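Local coordinates for putative aliphatic sulfonates-binding protein (Escherichia coli, PDB 2X26) that probably serves as the periplasmic binding protein that delivers aliphatic sulfonates to an ABC-type transporter for uptake, at residues Phe39-Gly42 with Pro43-Leu46; Gly57-Gly60 with Asp61-Ile65. One frame throughout, in Å; residues are numbered along the deposited sequence.

Contact 1 (Phe39-Gly42 with Pro43-Leu46); sequences FPAG and PQML
The ring of Phe39 lies against Met45, and this is the close-packed part of the turn. Met45 CA stands over one ring face, 3.7 Å from the Phe39 centroid and only 14° off the ring normal, a CH-pi contact displaced toward the rim. Met45 CB continues the contact, 3.7 Å from Phe39 CG. In the conformer given, one of two modelled for this residue, Met45 CG stands anti to the backbone N (chi1 180°), which carries the methionine chain across the CD2 side of the ring at about a right angle to the phenylalanine. Ile54 adds a further apolar surface to both residues.

The turn between them takes the chain from strand 33-38 into helix 42-51, a beta-alpha connection of the kind from which periplasmic binding proteins build their lobes. Ala41 is the N-cap, and its carbonyl O receives a weak bond from Met45 N at 3.3 Å. One residue on, Leu46 N donates to Gly42 O at 2.8 Å and closes the next turn.

The other side, with Pro40 and Pro43 exposed to solvent, has no ring face to pack on and rests on a few touches from the amide end of Gln44. The glutamine chain bends at chi2 (92°) and folds back along the loop, bringing NE2 to 3.5 Å from Pro40 CG while OE1 lies 3.4 Å from Ala41 CB. These are van der Waals contacts of polar atoms with carbon, and Pro43 CD rests 3.9 Å from Ala41 CB.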
loop_
_atom_site.group_PDB
_atom_site.type_symbol
_atom_site.label_atom_id
_atom_site.label_comp_id
_atom_site.label_asym_id
_atom_site.label_seq_id
_atom_site.Cartn_x
_atom_site.Cartn_y
_atom_site.Cartn_z
ATOM N N PHE A 39 -11.815 -3.032 -0.266
ATOM C CA PHE A 39 -12.074 -1.604 -0.113
ATOM C C PHE A 39 -11.676 -0.797 -1.355
ATOM O O PHE A 39 -10.720 -1.174 -2.054
ATOM C CB PHE A 39 -11.271 -1.086 1.092
ATOM C CG PHE A 39 -11.856 -1.550 2.394
ATOM C CD1 PHE A 39 -12.833 -0.808 3.026
ATOM C CD2 PHE A 39 -11.441 -2.760 2.953
ATOM C CE1 PHE A 39 -13.439 -1.281 4.247
ATOM C CE2 PHE A 39 -11.985 -3.237 4.147
ATOM C CZ PHE A 39 -13.003 -2.506 4.783
ATOM N N PRO A 40 -12.314 0.358 -1.556
ATOM C CA PRO A 40 -11.989 1.142 -2.765
ATOM C C PRO A 40 -10.685 1.941 -2.643
ATOM O O PRO A 40 -10.128 2.311 -3.670
ATOM C CB PRO A 40 -13.129 2.133 -2.882
ATOM C CG PRO A 40 -13.703 2.238 -1.462
ATOM C CD PRO A 40 -13.516 0.879 -0.828
ATOM N N ALA A 41 -10.210 2.149 -1.412
ATOM C CA ALA A 41 -8.955 2.881 -1.151
ATOM C C ALA A 41 -8.505 2.682 0.308
ATOM O O ALA A 41 -9.302 2.234 1.160
ATOM C CB ALA A 41 -9.191 4.420 -1.423
ATOM N N GLY A 42 -7.246 3.055 0.604
ATOM C CA GLY A 42 -6.678 2.861 1.955
ATOM C C GLY A 42 -7.473 3.553 3.090
ATOM O O GLY A 42 -7.656 2.957 4.197
ATOM N N PRO A 43 -7.882 4.827 2.889
ATOM C CA PRO A 43 -8.556 5.535 3.965
ATOM C C PRO A 43 -9.814 4.827 4.480
ATOM O O PRO A 43 -9.978 4.676 5.684
ATOM C CB PRO A 43 -8.862 6.930 3.340
ATOM C CG PRO A 43 -7.617 7.170 2.480
ATOM C CD PRO A 43 -7.420 5.771 1.838
ATOM N N GLN A 44 -10.683 4.399 3.573
ATOM C CA GLN A 44 -11.868 3.637 3.955
ATOM C C GLN A 44 -11.488 2.352 4.685
ATOM O O GLN A 44 -12.146 1.973 5.686
ATOM C CB GLN A 44 -12.705 3.270 2.726
ATOM C CG GLN A 44 -13.352 4.482 2.048
ATOM C CD GLN A 44 -12.507 5.098 0.931
ATOM O OE1 GLN A 44 -11.296 5.254 1.058
ATOM N NE2 GLN A 44 -13.177 5.487 -0.176
ATOM N N MET A 45 -10.424 1.679 4.242
ATOM C CA MET A 45 -9.981 0.449 4.919
ATOM C C MET A 45 -9.547 0.778 6.342
ATOM O O MET A 45 -9.823 0.025 7.291
ATOM C CB MET A 45 -8.830 -0.248 4.148
ATOM C CG MET A 45 -8.291 -1.563 4.798
ATOM S SD MET A 45 -7.024 -1.282 6.060
ATOM C CE MET A 45 -7.243 -2.631 7.194
ATOM N N LEU A 46 -8.859 1.901 6.509
ATOM C CA LEU A 46 -8.293 2.175 7.835
ATOM C C LEU A 46 -9.387 2.583 8.829
ATOM O O LEU A 46 -9.260 2.343 10.010
ATOM C CB LEU A 46 -7.212 3.247 7.782
ATOM C CG LEU A 46 -5.917 2.777 7.076
ATOM C CD1 LEU A 46 -4.863 3.899 7.086
ATOM C CD2 LEU A 46 -5.298 1.443 7.564
#

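Contact 2 (Gly57-Gly60 with Asp61-Ile65); sequences GSTG and DIPPI
Gly60 and Asp61 join strand 56-59 to the helix that follows, and the contact is made where the chain doubles back on Thr59. At Asp61 the CB points away from the strand end, while the backbone O accepts a hydrogen bond from Gln261 NE2. Ile62 follows, its side chain turned to Thr264 and Phe268 of helix 255-270; its carbonyl O takes a bond from Ile65 N at 2.9 Å. Pro63 comes back toward the strand end, its CD 3.8 Å from Gly60 O.

Pro64 makes the closer fit. Its CD is 3.2 Å from Gly60 O and 3.4 Å from Thr59 OG1, so that the CD and CG methylenes are set against two oxygens that are themselves linked. In the conformer given, Thr59 OG1 donates to Gly60 O at 2.9 Å, in the carbonyl plane and on a lone pair; a second conformer of Thr59 makes this bond less certain. With chi1 at 83°, OG1 sits between the backbone N and the carbonyl carbon of Thr59, a position from which it can span to the next carbonyl. An alanine in place of Pro64 would remove CG and CD, and would probably open a gap beside the Gly60 carbonyl and leave the Thr59 hydroxyl freer to turn. Ile65 then carries the helix on against Gln261 and Thr264. The turn is thus bordered by helix 255-270 at Ile62 and Ile65, by strand 186-191 at Thr59, Asp61 and Pro64, and by helix 42-51, whose Pro43 and Leu46 meet Pro63.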
loop_
_atom_site.group_PDB
_atom_site.type_symbol
_atom_site.label_atom_id
_atom_site.label_comp_id
_atom_site.label_asym_id
_atom_site.label_seq_id
_atom_site.Cartn_x
_atom_site.Cartn_y
_atom_site.Cartn_z
ATOM N N GLY A 57 -4.843 -5.036 7.324
ATOM C CA GLY A 57 -5.082 -4.335 6.066
ATOM C C GLY A 57 -3.812 -3.939 5.333
ATOM O O GLY A 57 -2.745 -3.850 5.939
ATOM N N SER A 58 -3.942 -3.788 4.009
ATOM C CA SER A 58 -2.851 -3.369 3.148
ATOM C C SER A 58 -3.145 -1.952 2.601
ATOM O O SER A 58 -4.243 -1.686 2.087
ATOM C CB SER A 58 -2.843 -4.355 1.980
ATOM O OG SER A 58 -2.293 -3.745 0.837
ATOM N N THR A 59 -2.188 -1.042 2.708
ATOM C CA THR A 59 -2.335 0.318 2.149
ATOM C C THR A 59 -0.944 0.838 1.807
ATOM O O THR A 59 0.061 0.241 2.179
ATOM C CB THR A 59 -3.030 1.418 3.070
ATOM O OG1 THR A 59 -2.062 1.964 3.955
ATOM C CG2 THR A 59 -4.246 0.933 3.879
ATOM N N GLY A 60 -0.911 1.940 1.075
ATOM C CA GLY A 60 0.333 2.629 0.759
ATOM C C GLY A 60 0.864 3.368 1.964
ATOM O O GLY A 60 0.319 3.254 3.061
ATOM N N ASP A 61 1.906 4.165 1.751
ATOM C CA ASP A 61 2.530 4.875 2.868
ATOM C C ASP A 61 1.722 6.100 3.366
ATOM O O ASP A 61 1.865 6.532 4.541
ATOM C CB ASP A 61 3.982 5.242 2.535
ATOM C CG ASP A 61 4.145 6.031 1.240
ATOM O OD1 ASP A 61 3.452 5.726 0.244
ATOM O OD2 ASP A 61 5.028 6.956 1.218
ATOM N N ILE A 62 0.820 6.610 2.536
ATOM C CA ILE A 62 0.132 7.837 2.905
ATOM C C ILE A 62 -1.087 7.673 3.831
ATOM O O ILE A 62 -1.133 8.347 4.881
ATOM C CB ILE A 62 -0.264 8.700 1.660
ATOM C CG1 ILE A 62 0.963 9.062 0.803
ATOM C CG2 ILE A 62 -1.057 9.942 2.137
ATOM C CD1 ILE A 62 2.180 9.531 1.598
ATOM N N PRO A 63 -2.047 6.778 3.486
ATOM C CA PRO A 63 -3.239 6.692 4.346
ATOM C C PRO A 63 -2.966 6.529 5.842
ATOM O O PRO A 63 -3.676 7.136 6.634
ATOM C CB PRO A 63 -4.055 5.534 3.731
ATOM C CG PRO A 63 -3.682 5.594 2.208
ATOM C CD PRO A 63 -2.189 5.958 2.252
ATOM N N PRO A 64 -1.967 5.718 6.260
ATOM C CA PRO A 64 -1.761 5.553 7.687
ATOM C C PRO A 64 -1.376 6.827 8.398
ATOM O O PRO A 64 -1.644 6.954 9.603
ATOM C CB PRO A 64 -0.548 4.638 7.791
ATOM C CG PRO A 64 -0.528 3.891 6.486
ATOM C CD PRO A 64 -1.127 4.807 5.467
ATOM N N ILE A 65 -0.700 7.738 7.690
ATOM C CA ILE A 65 -0.297 9.001 8.335
ATOM C C ILE A 65 -1.563 9.774 8.721
ATOM O O ILE A 65 -1.672 10.291 9.857
ATOM C CB ILE A 65 0.583 9.862 7.377
ATOM C CG1 ILE A 65 1.868 9.117 7.097
ATOM C CG2 ILE A 65 0.830 11.259 8.018
ATOM C CD1 ILE A 65 2.765 9.733 5.927
#

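Overall arrangement
Contact 1 comes first along the chain and contact 2 follows in series, their centres about 9 Å apart. Each is a strand-to-helix turn of the same lobe: 39-46 leads out of strand 33-38, at the border of its five-stranded mixed sheet, and 57-65 out of strand 56-59, with strand 4-9 lying between the two. Helix 42-51 runs back to strand 56-59 and brings them together. Leu46 CD1 packs on Pro63 C at 3.5 Å, and the same Leu46 CD1 lies 3.5 Å from Pro64 N. Two successive helix starts are therefore packed side by side at one end of the sheet, consistent with the layered alpha/beta lobes of this solute-binding family.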